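Local coordinates for protein isocitrate dehydrogenase [NAD] subunit 2, mitochondrial (Saccharomyces cerevisiae, PDB 3BLX) that oxidatively decarboxylates isocitrate to 2-oxoglutarate with NAD(+) in the mitochondrial citric acid cycle, as part of an allosteric octamer of two kinds of subunit, and also binds RNA, at residues R181-V186 with T215-L220; V129-I134 with D252-L257; K158-D163 with D197-N202; Y175-G180 with Y211-L216. One frame throughout, in Å; residues are numbered along the deposited sequence.

Interaction 1: R181-V186 with T215-L220; sequences RPRVIV and TLETEL
Arg183 and Glu217 reach for each other above two parallel strands, 183-186 and 215-220, the two strands of a beta-alpha-beta unit whose crossover contains helix 195-208. Strand 215-220 is the last strand of the chain's large mixed sheet on this side. The two short segments are twisted by 31° against each other. The backbone bonds zigzag as parallel pairing demands: Thr215 N to Pro182 O, Val184 N to Thr215 O, Glu217 N to Val184 O, Val186 N to Glu217 O and Glu219 N to Val186 O.

The side chain of Arg183 starts with CB 3.8 Å from Thr215 O. CG lies beside the backbone N, opposite the carbonyl carbon (chi1 -37°), and bends at chi2 and chi3 turn the chain back over its neighbour, CG and CD both passing OE2 of Glu217. NE then donates to Glu217 OE2 at 3.1 Å, and NH2 to Glu217 OE1 at 3.0 Å, the straighter bond of this two-nitrogen, side-on salt bridge. The carboxylate is tilted 53° from the guanidinium, and both of its oxygens are met from above their plane. NH1 makes a second salt bridge, to Asp237, and a hydrogen bond to the carbonyl O of Ala234, while Ile185 CD1 lies over one face of the guanidinium, toward its rim. A leucine in place of Arg183 would probably leave the carboxylates of Glu217 and Asp237 without their shared cation.

On the opposite face of the sheet, Leu216 CD1 packs 3.6 Å from Val184 CG2 and 4.0 Å from Val186 CG2.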
loop_
_atom_site.group_PDB
_atom_site.type_symbol
_atom_site.label_atom_id
_atom_site.label_comp_id
_atom_site.label_asym_id
_atom_site.label_seq_id
_atom_site.Cartn_x
_atom_site.Cartn_y
_atom_site.Cartn_z
ATOM N N ARG B 181 2.733 -62.162 13.080
ATOM C CA ARG B 181 2.740 -61.742 11.696
ATOM C C ARG B 181 4.155 -61.842 11.140
ATOM O O ARG B 181 5.138 -61.421 11.781
ATOM C CB ARG B 181 2.177 -60.327 11.555
ATOM C CG ARG B 181 0.664 -60.249 11.355
ATOM C CD ARG B 181 0.122 -58.941 11.911
ATOM N NE ARG B 181 -0.839 -58.277 11.029
ATOM C CZ ARG B 181 -2.108 -58.050 11.347
ATOM N NH1 ARG B 181 -2.567 -58.440 12.523
ATOM N NH2 ARG B 181 -2.909 -57.434 10.490
ATOM N N PRO B 182 4.259 -62.414 9.939
ATOM C CA PRO B 182 5.527 -62.686 9.259
ATOM C C PRO B 182 6.270 -61.398 8.850
ATOM O O PRO B 182 7.463 -61.301 9.157
ATOM C CB PRO B 182 5.109 -63.481 8.008
ATOM C CG PRO B 182 3.643 -63.685 8.098
ATOM C CD PRO B 182 3.085 -62.739 9.114
ATOM N N ARG B 183 5.588 -60.445 8.194
ATOM C CA ARG B 183 6.249 -59.280 7.574
ATOM C C ARG B 183 6.127 -57.999 8.364
ATOM O O ARG B 183 5.055 -57.677 8.853
ATOM C CB ARG B 183 5.674 -58.976 6.189
ATOM C CG ARG B 183 5.312 -60.163 5.372
ATOM C CD ARG B 183 4.061 -59.836 4.594
ATOM N NE ARG B 183 4.293 -58.923 3.481
ATOM C CZ ARG B 183 3.325 -58.310 2.806
ATOM N NH1 ARG B 183 2.062 -58.496 3.150
ATOM N NH2 ARG B 183 3.617 -57.509 1.792
ATOM N N VAL B 184 7.227 -57.255 8.479
ATOM C CA VAL B 184 7.110 -55.847 8.830
ATOM C C VAL B 184 7.525 -55.033 7.627
ATOM O O VAL B 184 8.572 -55.253 7.033
ATOM C CB VAL B 184 7.874 -55.436 10.099
ATOM C CG1 VAL B 184 8.179 -56.654 10.967
ATOM C CG2 VAL B 184 9.109 -54.684 9.749
ATOM N N ILE B 185 6.631 -54.149 7.231
ATOM C CA ILE B 185 6.845 -53.268 6.096
ATOM C C ILE B 185 7.199 -51.851 6.553
ATOM O O ILE B 185 6.403 -51.198 7.231
ATOM C CB ILE B 185 5.578 -53.204 5.254
ATOM C CG1 ILE B 185 5.216 -54.617 4.775
ATOM C CG2 ILE B 185 5.753 -52.225 4.125
ATOM C CD1 ILE B 185 3.928 -54.683 4.021
ATOM N N VAL B 186 8.401 -51.394 6.216
ATOM C CA VAL B 186 8.749 -50.003 6.427
ATOM C C VAL B 186 8.226 -49.203 5.240
ATOM O O VAL B 186 8.546 -49.515 4.094
ATOM C CB VAL B 186 10.258 -49.784 6.537
ATOM C CG1 VAL B 186 10.537 -48.328 6.427
ATOM C CG2 VAL B 186 10.784 -50.292 7.848
ATOM N N THR B 215 10.210 -61.182 8.291
ATOM C CA THR B 215 10.604 -60.680 6.980
ATOM C C THR B 215 10.425 -59.161 6.902
ATOM O O THR B 215 9.333 -58.642 7.100
ATOM C CB THR B 215 9.756 -61.318 5.874
ATOM O OG1 THR B 215 9.697 -62.729 6.079
ATOM C CG2 THR B 215 10.341 -61.020 4.496
ATOM N N LEU B 216 11.504 -58.452 6.610
ATOM C CA LEU B 216 11.449 -57.010 6.373
ATOM C C LEU B 216 11.268 -56.673 4.897
ATOM O O LEU B 216 12.127 -56.984 4.076
ATOM C CB LEU B 216 12.728 -56.337 6.882
ATOM C CG LEU B 216 12.831 -54.840 6.598
ATOM C CD1 LEU B 216 11.708 -54.145 7.329
ATOM C CD2 LEU B 216 14.167 -54.253 7.031
ATOM N N GLU B 217 10.154 -56.036 4.559
ATOM C CA GLU B 217 10.009 -55.434 3.232
ATOM C C GLU B 217 9.992 -53.930 3.386
ATOM O O GLU B 217 9.571 -53.412 4.428
ATOM C CB GLU B 217 8.719 -55.880 2.549
ATOM C CG GLU B 217 8.476 -57.388 2.613
ATOM C CD GLU B 217 7.210 -57.815 1.892
ATOM O OE1 GLU B 217 6.522 -56.937 1.318
ATOM O OE2 GLU B 217 6.907 -59.030 1.901
ATOM N N THR B 218 10.451 -53.227 2.355
ATOM C CA THR B 218 10.297 -51.773 2.303
ATOM C C THR B 218 9.353 -51.401 1.168
ATOM O O THR B 218 9.336 -52.070 0.125
ATOM C CB THR B 218 11.649 -51.037 2.127
ATOM O OG1 THR B 218 12.201 -51.325 0.834
ATOM C CG2 THR B 218 12.636 -51.424 3.238
ATOM N N GLU B 219 8.566 -50.343 1.358
ATOM C CA GLU B 219 7.632 -49.948 0.309
ATOM C C GLU B 219 7.467 -48.428 0.194
ATOM O O GLU B 219 7.413 -47.747 1.216
ATOM C CB GLU B 219 6.292 -50.629 0.569
ATOM C CG GLU B 219 5.485 -50.913 -0.680
ATOM C CD GLU B 219 4.425 -51.981 -0.432
ATOM O OE1 GLU B 219 4.066 -52.226 0.746
ATOM O OE2 GLU B 219 3.953 -52.584 -1.421
ATOM N N LEU B 220 7.393 -47.909 -1.035
ATOM C CA LEU B 220 7.175 -46.478 -1.254
ATOM C C LEU B 220 5.793 -46.164 -0.758
ATOM O O LEU B 220 4.876 -46.923 -1.020
ATOM C CB LEU B 220 7.274 -46.094 -2.733
ATOM C CG LEU B 220 8.648 -45.863 -3.362
ATOM C CD1 LEU B 220 8.509 -45.209 -4.742
ATOM C CD2 LEU B 220 9.539 -45.028 -2.445
#

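Interaction 2: V129-I134 with D252-L257; sequences VDLVLI and DLNSGL
Asn254 meets Leu131 and Leu133 with the two ends of its amide, on the side of helix 252-257 that faces strand 130-134. Asp252, two residues earlier, points away from the strand. By similarity it is a magnesium ligand, and here its OD1 forms a salt bridge with Arg114, a probable substrate-binding residue on strand 109-117. Leu253 turns elsewhere too, packing on Ile246 of a neighbouring IDH1 subunit.

At Asn254 the helix reaches the sheet. CG lies opposite the carbonyl carbon (chi1 -68°), which carries the amide out toward the strand, across the leucine side chains at about a right angle. OD1 comes to 3.7 Å from Leu131 CD1, and ND2 lies 3.8 Å from Leu133 CB, so a polar group rests here on aliphatic carbon with no hydrogen bond between the segments. This is helix-on-sheet packing in the isocitrate and isopropylmalate dehydrogenase fold: the helix runs nearly antiparallel to the strand, at 168°, with 9.4 Å between the two short axes. An alanine at Asn254 is likely to leave a gap over both leucines, since the amide fills the space between them and the helix.

Ser255 faces away from the strand, its OG bonded to Thr265 OG1. The helix returns to the sheet at Leu257, one turn beyond Asn254. Leu257 CD1 touches Leu131 CD1 at 4.1 Å, so the same methyl carbon of Leu131 serves both helix residues. The carbonyl O of Leu257 is met by Val129 CG1 at 3.8 Å.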
loop_
_atom_site.group_PDB
_atom_site.type_symbol
_atom_site.label_atom_id
_atom_site.label_comp_id
_atom_site.label_asym_id
_atom_site.label_seq_id
_atom_site.Cartn_x
_atom_site.Cartn_y
_atom_site.Cartn_z
ATOM N N VAL B 129 -10.560 -56.140 5.963
ATOM C CA VAL B 129 -9.400 -55.347 6.300
ATOM C C VAL B 129 -8.948 -55.626 7.738
ATOM O O VAL B 129 -9.739 -55.622 8.661
ATOM C CB VAL B 129 -9.614 -53.826 5.983
ATOM C CG1 VAL B 129 -11.026 -53.539 5.601
ATOM C CG2 VAL B 129 -9.172 -52.943 7.129
ATOM N N ASP B 130 -7.666 -55.905 7.908
ATOM C CA ASP B 130 -7.107 -56.079 9.240
ATOM C C ASP B 130 -5.694 -55.488 9.254
ATOM O O ASP B 130 -4.707 -56.193 9.100
ATOM C CB ASP B 130 -7.135 -57.557 9.663
ATOM C CG ASP B 130 -6.720 -57.756 11.105
ATOM O OD1 ASP B 130 -6.282 -56.762 11.735
ATOM O OD2 ASP B 130 -6.823 -58.902 11.607
ATOM N N LEU B 131 -5.619 -54.177 9.449
ATOM C CA LEU B 131 -4.375 -53.451 9.270
ATOM C C LEU B 131 -3.757 -53.070 10.597
ATOM O O LEU B 131 -4.462 -52.767 11.545
ATOM C CB LEU B 131 -4.649 -52.206 8.442
ATOM C CG LEU B 131 -5.094 -52.561 7.033
ATOM C CD1 LEU B 131 -5.681 -51.372 6.291
ATOM C CD2 LEU B 131 -3.924 -53.167 6.282
ATOM N N VAL B 132 -2.432 -53.091 10.662
ATOM C CA VAL B 132 -1.723 -52.619 11.852
ATOM C C VAL B 132 -0.620 -51.633 11.446
ATOM O O VAL B 132 0.285 -51.998 10.692
ATOM C CB VAL B 132 -1.117 -53.786 12.676
ATOM C CG1 VAL B 132 -0.393 -53.254 13.878
ATOM C CG2 VAL B 132 -2.202 -54.716 13.118
ATOM N N LEU B 133 -0.710 -50.392 11.939
ATOM C CA LEU B 133 0.287 -49.356 11.667
ATOM C C LEU B 133 0.952 -48.839 12.947
ATOM O O LEU B 133 0.277 -48.424 13.869
ATOM C CB LEU B 133 -0.352 -48.201 10.912
ATOM C CG LEU B 133 0.582 -47.037 10.551
ATOM C CD1 LEU B 133 1.684 -47.512 9.647
ATOM C CD2 LEU B 133 -0.155 -45.888 9.897
ATOM N N ILE B 134 2.274 -48.887 13.013
ATOM C CA ILE B 134 2.992 -48.296 14.126
ATOM C C ILE B 134 3.687 -47.024 13.613
ATOM O O ILE B 134 4.419 -47.051 12.635
ATOM C CB ILE B 134 4.035 -49.254 14.734
ATOM C CG1 ILE B 134 3.367 -50.321 15.596
ATOM C CG2 ILE B 134 4.953 -48.516 15.654
ATOM C CD1 ILE B 134 2.721 -51.390 14.836
ATOM N N ASP B 252 -5.199 -42.618 9.430
ATOM C CA ASP B 252 -6.560 -42.120 9.172
ATOM C C ASP B 252 -7.161 -42.689 7.878
ATOM O O ASP B 252 -8.370 -42.816 7.737
ATOM C CB ASP B 252 -6.591 -40.581 9.149
ATOM C CG ASP B 252 -6.892 -39.962 10.529
ATOM O OD1 ASP B 252 -6.352 -40.433 11.563
ATOM O OD2 ASP B 252 -7.667 -38.975 10.573
ATOM N N LEU B 253 -6.300 -43.027 6.936
ATOM C CA LEU B 253 -6.708 -43.715 5.728
ATOM C C LEU B 253 -7.073 -45.179 6.032
ATOM O O LEU B 253 -8.013 -45.717 5.484
ATOM C CB LEU B 253 -5.571 -43.632 4.714
ATOM C CG LEU B 253 -5.712 -44.234 3.336
ATOM C CD1 LEU B 253 -4.847 -43.484 2.357
ATOM C CD2 LEU B 253 -5.305 -45.660 3.392
ATOM N N ASN B 254 -6.325 -45.813 6.919
ATOM C CA ASN B 254 -6.650 -47.161 7.364
ATOM C C ASN B 254 -8.026 -47.222 8.036
ATOM O O ASN B 254 -8.822 -48.119 7.786
ATOM C CB ASN B 254 -5.542 -47.722 8.283
ATOM C CG ASN B 254 -4.230 -47.980 7.535
ATOM O OD1 ASN B 254 -4.185 -47.936 6.296
ATOM N ND2 ASN B 254 -3.161 -48.257 8.283
ATOM N N SER B 255 -8.307 -46.250 8.885
ATOM C CA SER B 255 -9.585 -46.203 9.573
ATOM C C SER B 255 -10.729 -45.924 8.600
ATOM O O SER B 255 -11.874 -46.310 8.840
ATOM C CB SER B 255 -9.548 -45.176 10.714
ATOM O OG SER B 255 -8.693 -45.629 11.754
ATOM N N GLY B 256 -10.421 -45.252 7.499
ATOM C CA GLY B 256 -11.401 -45.033 6.444
ATOM C C GLY B 256 -11.695 -46.334 5.708
ATOM O O GLY B 256 -12.790 -46.528 5.174
ATOM N N LEU B 257 -10.717 -47.239 5.685
ATOM C CA LEU B 257 -10.907 -48.505 5.019
ATOM C C LEU B 257 -11.746 -49.422 5.901
ATOM O O LEU B 257 -12.672 -50.072 5.439
ATOM C CB LEU B 257 -9.563 -49.151 4.688
ATOM C CG LEU B 257 -8.812 -48.448 3.559
ATOM C CD1 LEU B 257 -7.416 -49.021 3.355
ATOM C CD2 LEU B 257 -9.627 -48.485 2.289
#

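Interaction 3: K158-D163 with D197-N202; sequences KLITRD and DGLFVN
The Phe200 ring takes Ile160 CD1 obliquely, with 4.2 Å between that methyl and the ring atom CD1 of Phe200. Around the same ring lie Pro243, Val186 and, from helix 162-178, Ser165 and Ile169. The other flat group, the guanidinium of Arg162, is also approached at a slant: Leu199 CD1 stands 4.3 Å from Arg162 NH1.

Leu199 carries most of this contact. With CG opposite the backbone N (chi1 165°), its branch reaches over the point where strand 158-161 gives way to helix 162-178. CD2 lies 4.0 Å from Arg162 N, 4.1 Å from Thr161 C and 4.5 Å from Ile160 CG2, so it packs on backbone as much as on side chain.

Here helix 195-208, the crossover helix between strands 183-188 and 215-220, meets the base of the two-stranded antiparallel arm 140-148 and 153-161. The strand and helix segments run 21° apart in direction. Residues 158 to 161 also pair antiparallel with a strand of a neighbouring IDH1 subunit, carrying the arm's sheet across the interface. Thr161 is the N-cap of helix 162-178: its OG1 hydrogen-bonds both Ala164 N and Glu139 OE1.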
loop_
_atom_site.group_PDB
_atom_site.type_symbol
_atom_site.label_atom_id
_atom_site.label_comp_id
_atom_site.label_asym_id
_atom_site.label_seq_id
_atom_site.Cartn_x
_atom_site.Cartn_y
_atom_site.Cartn_z
ATOM N N LYS B 158 12.460 -29.703 10.204
ATOM C CA LYS B 158 12.016 -30.989 10.784
ATOM C C LYS B 158 13.208 -31.917 11.033
ATOM O O LYS B 158 14.167 -31.946 10.266
ATOM C CB LYS B 158 10.984 -31.691 9.889
ATOM C CG LYS B 158 9.576 -31.107 9.965
ATOM C CD LYS B 158 8.722 -31.584 8.796
ATOM C CE LYS B 158 7.609 -30.584 8.467
ATOM N NZ LYS B 158 7.026 -30.788 7.100
ATOM N N LEU B 159 13.136 -32.672 12.113
ATOM C CA LEU B 159 14.252 -33.487 12.538
ATOM C C LEU B 159 13.872 -34.947 12.540
ATOM O O LEU B 159 12.751 -35.307 12.919
ATOM C CB LEU B 159 14.616 -33.116 13.964
ATOM C CG LEU B 159 16.094 -32.938 14.191
ATOM C CD1 LEU B 159 16.555 -31.807 13.338
ATOM C CD2 LEU B 159 16.298 -32.614 15.632
ATOM N N ILE B 160 14.810 -35.787 12.126
ATOM C CA ILE B 160 14.681 -37.235 12.325
ATOM C C ILE B 160 16.006 -37.819 12.853
ATOM O O ILE B 160 17.065 -37.474 12.360
ATOM C CB ILE B 160 14.175 -37.963 11.040
ATOM C CG1 ILE B 160 13.528 -39.288 11.383
ATOM C CG2 ILE B 160 15.289 -38.239 10.083
ATOM C CD1 ILE B 160 13.291 -40.153 10.164
ATOM N N THR B 161 15.954 -38.671 13.872
ATOM C CA THR B 161 17.186 -39.228 14.456
ATOM C C THR B 161 17.219 -40.741 14.398
ATOM O O THR B 161 16.176 -41.382 14.449
ATOM C CB THR B 161 17.417 -38.820 15.940
ATOM O OG1 THR B 161 16.408 -39.402 16.779
ATOM C CG2 THR B 161 17.444 -37.307 16.121
ATOM N N ARG B 162 18.429 -41.290 14.299
ATOM C CA ARG B 162 18.662 -42.731 14.346
ATOM C C ARG B 162 18.081 -43.320 15.637
ATOM O O ARG B 162 17.345 -44.297 15.587
ATOM C CB ARG B 162 20.161 -43.040 14.199
ATOM C CG ARG B 162 20.626 -44.289 14.930
ATOM C CD ARG B 162 21.994 -44.759 14.454
ATOM N NE ARG B 162 21.919 -45.634 13.283
ATOM C CZ ARG B 162 21.909 -45.196 12.024
ATOM N NH1 ARG B 162 21.958 -43.890 11.778
ATOM N NH2 ARG B 162 21.843 -46.057 11.012
ATOM N N ASP B 163 18.362 -42.702 16.783
ATOM C CA ASP B 163 17.871 -43.222 18.067
ATOM C C ASP B 163 16.352 -43.407 18.100
ATOM O O ASP B 163 15.859 -44.478 18.422
ATOM C CB ASP B 163 18.313 -42.333 19.232
ATOM C CG ASP B 163 19.801 -42.457 19.552
ATOM O OD1 ASP B 163 20.472 -43.349 18.977
ATOM O OD2 ASP B 163 20.295 -41.659 20.389
ATOM N N ASP B 197 14.606 -40.440 4.781
ATOM C CA ASP B 197 13.979 -41.735 4.662
ATOM C C ASP B 197 15.050 -42.795 4.494
ATOM O O ASP B 197 14.907 -43.910 4.976
ATOM C CB ASP B 197 12.973 -41.748 3.507
ATOM C CG ASP B 197 11.703 -40.949 3.824
ATOM O OD1 ASP B 197 10.895 -41.406 4.665
ATOM O OD2 ASP B 197 11.508 -39.864 3.232
ATOM N N GLY B 198 16.137 -42.439 3.834
ATOM C CA GLY B 198 17.284 -43.317 3.765
ATOM C C GLY B 198 17.783 -43.732 5.142
ATOM O O GLY B 198 18.274 -44.840 5.297
ATOM N N LEU B 199 17.676 -42.854 6.142
ATOM C CA LEU B 199 18.204 -43.179 7.465
ATOM C C LEU B 199 17.257 -44.116 8.180
ATOM O O LEU B 199 17.670 -45.015 8.910
ATOM C CB LEU B 199 18.455 -41.904 8.288
ATOM C CG LEU B 199 18.675 -42.031 9.796
ATOM C CD1 LEU B 199 19.403 -40.818 10.297
ATOM C CD2 LEU B 199 17.361 -42.184 10.556
ATOM N N PHE B 200 15.970 -43.896 7.964
ATOM C CA PHE B 200 14.943 -44.704 8.580
ATOM C C PHE B 200 14.991 -46.120 8.042
ATOM O O PHE B 200 14.885 -47.050 8.808
ATOM C CB PHE B 200 13.584 -44.087 8.316
ATOM C CG PHE B 200 12.487 -44.647 9.163
ATOM C CD1 PHE B 200 12.355 -44.266 10.489
ATOM C CD2 PHE B 200 11.569 -45.533 8.631
ATOM C CE1 PHE B 200 11.326 -44.768 11.286
ATOM C CE2 PHE B 200 10.537 -46.038 9.417
ATOM C CZ PHE B 200 10.418 -45.652 10.751
ATOM N N VAL B 201 15.158 -46.272 6.727
ATOM C CA VAL B 201 15.267 -47.587 6.097
ATOM C C VAL B 201 16.546 -48.319 6.518
ATOM O O VAL B 201 16.509 -49.506 6.776
ATOM C CB VAL B 201 15.212 -47.499 4.554
ATOM C CG1 VAL B 201 15.641 -48.825 3.922
ATOM C CG2 VAL B 201 13.814 -47.123 4.089
ATOM N N ASN B 202 17.670 -47.613 6.601
ATOM C CA ASN B 202 18.926 -48.226 7.023
ATOM C C ASN B 202 18.839 -48.762 8.432
ATOM O O ASN B 202 19.365 -49.813 8.725
ATOM C CB ASN B 202 20.114 -47.257 6.930
ATOM C CG ASN B 202 20.575 -47.029 5.505
ATOM O OD1 ASN B 202 20.118 -47.699 4.576
ATOM N ND2 ASN B 202 21.481 -46.070 5.325
#

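Interaction 4: Y175-G180 with Y211-L216; sequences YARAIG and YPDLTL
Arg177 and Asp213 cross at about a right angle as side chains, yet their flat ends lie nearly coplanar, the guanidinium only 18° from the carboxylate. That lets the pair close side-on with two almost straight bonds: NE of Arg177 to OD2 of Asp213 at 3.2 Å, and NH2 of Arg177 to OD1 of Asp213 at 3.0 Å, the latter on the syn lone pair. Both oxygens sit in the guanidinium plane. CG of Arg177 is opposite the backbone N (chi1 163°), and a bend at chi3 swings the head toward the acid.

Tyr211 comes over one face of the same guanidinium, its CD2 3.5 Å from Arg177 NH2. The two planes are 42° apart, so this is a slanted contact. The phenol ring in turn lies almost parallel to Phe173 of helix 162-178.

Nearer the backbone of the helix, Leu214 points its CD2 at Arg177 CB, 4.0 Å away, and its CG faces Ala176 CB at 4.5 Å.

The residues that face Arg177 belong to a type I beta turn from Tyr211 to Leu214, leading into strand 215-220. Across from it, helix 162-178 finishes in a Schellman motif with Gly180, at positive phi, as its C-prime residue: Gly180 N bonds Arg177 O and Arg181 N bonds Ala176 O.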
loop_
_atom_site.group_PDB
_atom_site.type_symbol
_atom_site.label_atom_id
_atom_site.label_comp_id
_atom_site.label_asym_id
_atom_site.label_seq_id
_atom_site.Cartn_x
_atom_site.Cartn_y
_atom_site.Cartn_z
ATOM N N TYR B 175 6.377 -56.428 18.066
ATOM C CA TYR B 175 4.932 -56.434 18.060
ATOM C C TYR B 175 4.420 -57.340 16.943
ATOM O O TYR B 175 3.337 -57.905 17.037
ATOM C CB TYR B 175 4.404 -54.997 17.886
ATOM C CG TYR B 175 2.902 -54.864 18.021
ATOM C CD1 TYR B 175 2.068 -54.901 16.896
ATOM C CD2 TYR B 175 2.315 -54.713 19.278
ATOM C CE1 TYR B 175 0.689 -54.788 17.023
ATOM C CE2 TYR B 175 0.943 -54.602 19.421
ATOM C CZ TYR B 175 0.128 -54.641 18.293
ATOM O OH TYR B 175 -1.245 -54.532 18.447
ATOM N N ALA B 176 5.183 -57.474 15.873
ATOM C CA ALA B 176 4.777 -58.374 14.815
ATOM C C ALA B 176 4.934 -59.822 15.303
ATOM O O ALA B 176 4.041 -60.656 15.140
ATOM C CB ALA B 176 5.587 -58.124 13.587
ATOM N N ARG B 177 6.080 -60.105 15.912
ATOM C CA ARG B 177 6.310 -61.378 16.570
ATOM C C ARG B 177 5.200 -61.667 17.593
ATOM O O ARG B 177 4.561 -62.709 17.542
ATOM C CB ARG B 177 7.686 -61.361 17.224
ATOM C CG ARG B 177 7.921 -62.411 18.273
ATOM C CD ARG B 177 9.259 -62.161 18.971
ATOM N NE ARG B 177 10.369 -62.420 18.062
ATOM C CZ ARG B 177 11.629 -62.097 18.322
ATOM N NH1 ARG B 177 11.902 -61.486 19.468
ATOM N NH2 ARG B 177 12.603 -62.377 17.448
ATOM N N ALA B 178 4.944 -60.723 18.489
ATOM C CA ALA B 178 3.915 -60.864 19.526
ATOM C C ALA B 178 2.439 -61.041 19.082
ATOM O O ALA B 178 1.605 -61.433 19.883
ATOM C CB ALA B 178 4.023 -59.717 20.533
ATOM N N ILE B 179 2.103 -60.758 17.838
ATOM C CA ILE B 179 0.745 -60.999 17.378
ATOM C C ILE B 179 0.762 -61.972 16.206
ATOM O O ILE B 179 -0.247 -62.126 15.513
ATOM C CB ILE B 179 0.029 -59.705 16.914
ATOM C CG1 ILE B 179 0.830 -58.986 15.828
ATOM C CG2 ILE B 179 -0.209 -58.762 18.064
ATOM C CD1 ILE B 179 0.054 -57.863 15.166
ATOM N N GLY B 180 1.914 -62.603 15.972
ATOM C CA GLY B 180 2.055 -63.595 14.915
ATOM C C GLY B 180 1.911 -63.118 13.473
ATOM O O GLY B 180 1.078 -63.593 12.715
ATOM N N TYR B 211 16.126 -60.133 14.075
ATOM C CA TYR B 211 14.800 -60.737 14.067
ATOM C C TYR B 211 14.628 -61.591 12.819
ATOM O O TYR B 211 14.006 -61.170 11.838
ATOM C CB TYR B 211 13.714 -59.659 14.146
ATOM C CG TYR B 211 13.828 -58.744 15.355
ATOM C CD1 TYR B 211 14.653 -57.626 15.334
ATOM C CD2 TYR B 211 13.123 -58.998 16.516
ATOM C CE1 TYR B 211 14.776 -56.791 16.438
ATOM C CE2 TYR B 211 13.240 -58.167 17.634
ATOM C CZ TYR B 211 14.070 -57.059 17.582
ATOM O OH TYR B 211 14.217 -56.205 18.656
ATOM N N PRO B 212 15.210 -62.798 12.843
ATOM C CA PRO B 212 15.308 -63.680 11.676
ATOM C C PRO B 212 13.971 -64.308 11.362
ATOM O O PRO B 212 13.732 -64.650 10.214
ATOM C CB PRO B 212 16.308 -64.747 12.121
ATOM C CG PRO B 212 16.965 -64.182 13.365
ATOM C CD PRO B 212 15.919 -63.345 14.006
ATOM N N ASP B 213 13.111 -64.440 12.373
ATOM C CA ASP B 213 11.757 -64.984 12.192
ATOM C C ASP B 213 10.839 -64.037 11.441
ATOM O O ASP B 213 9.732 -64.406 11.042
ATOM C CB ASP B 213 11.099 -65.344 13.527
ATOM C CG ASP B 213 11.238 -64.256 14.591
ATOM O OD1 ASP B 213 12.373 -63.774 14.859
ATOM O OD2 ASP B 213 10.191 -63.920 15.195
ATOM N N LEU B 214 11.301 -62.810 11.259
ATOM C CA LEU B 214 10.490 -61.802 10.611
ATOM C C LEU B 214 11.080 -61.365 9.276
ATOM O O LEU B 214 12.295 -61.218 9.141
ATOM C CB LEU B 214 10.357 -60.618 11.543
ATOM C CG LEU B 214 9.121 -60.576 12.444
ATOM C CD1 LEU B 214 8.351 -61.861 12.390
ATOM C CD2 LEU B 214 9.534 -60.263 13.836
ATOM N N THR B 215 10.210 -61.182 8.291
ATOM C CA THR B 215 10.604 -60.680 6.980
ATOM C C THR B 215 10.425 -59.161 6.902
ATOM O O THR B 215 9.333 -58.642 7.100
ATOM C CB THR B 215 9.756 -61.318 5.874
ATOM O OG1 THR B 215 9.697 -62.729 6.079
ATOM C CG2 THR B 215 10.341 -61.020 4.496
ATOM N N LEU B 216 11.504 -58.452 6.610
ATOM C CA LEU B 216 11.449 -57.010 6.373
ATOM C C LEU B 216 11.268 -56.673 4.897
ATOM O O LEU B 216 12.127 -56.984 4.076
ATOM C CB LEU B 216 12.728 -56.337 6.882
ATOM C CG LEU B 216 12.831 -54.840 6.598
ATOM C CD1 LEU B 216 11.708 -54.145 7.329
ATOM C CD2 LEU B 216 14.167 -54.253 7.031
#

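Interactions 1 and 4 have centres 10 Å apart. Their segments overlap at Thr215 and Leu216, and they touch: Leu214 CD1 lies 3.3 Å from Arg181 O, and Ala176 CB is 4.0 Å from Val184 CG1. Helix 195-208 joins interaction 3 to interaction 1, with Phe200 CD2 3.7 Å from Val186 CG1. Interaction 2 lies across the same sheet, beyond strand 238-242; Tyr175 CE1 of interaction 4 packs 3.7 Å from its Val132 CG1. The probable active site is near three of the contacts: interaction 2 contains Asp252, a probable magnesium ligand; the side chains of Glu219 and Phe200 are each about 8 Å from those of Asp222 and Arg135 respectively, both probable substrate-binding residues. Interaction 4 lies away from it.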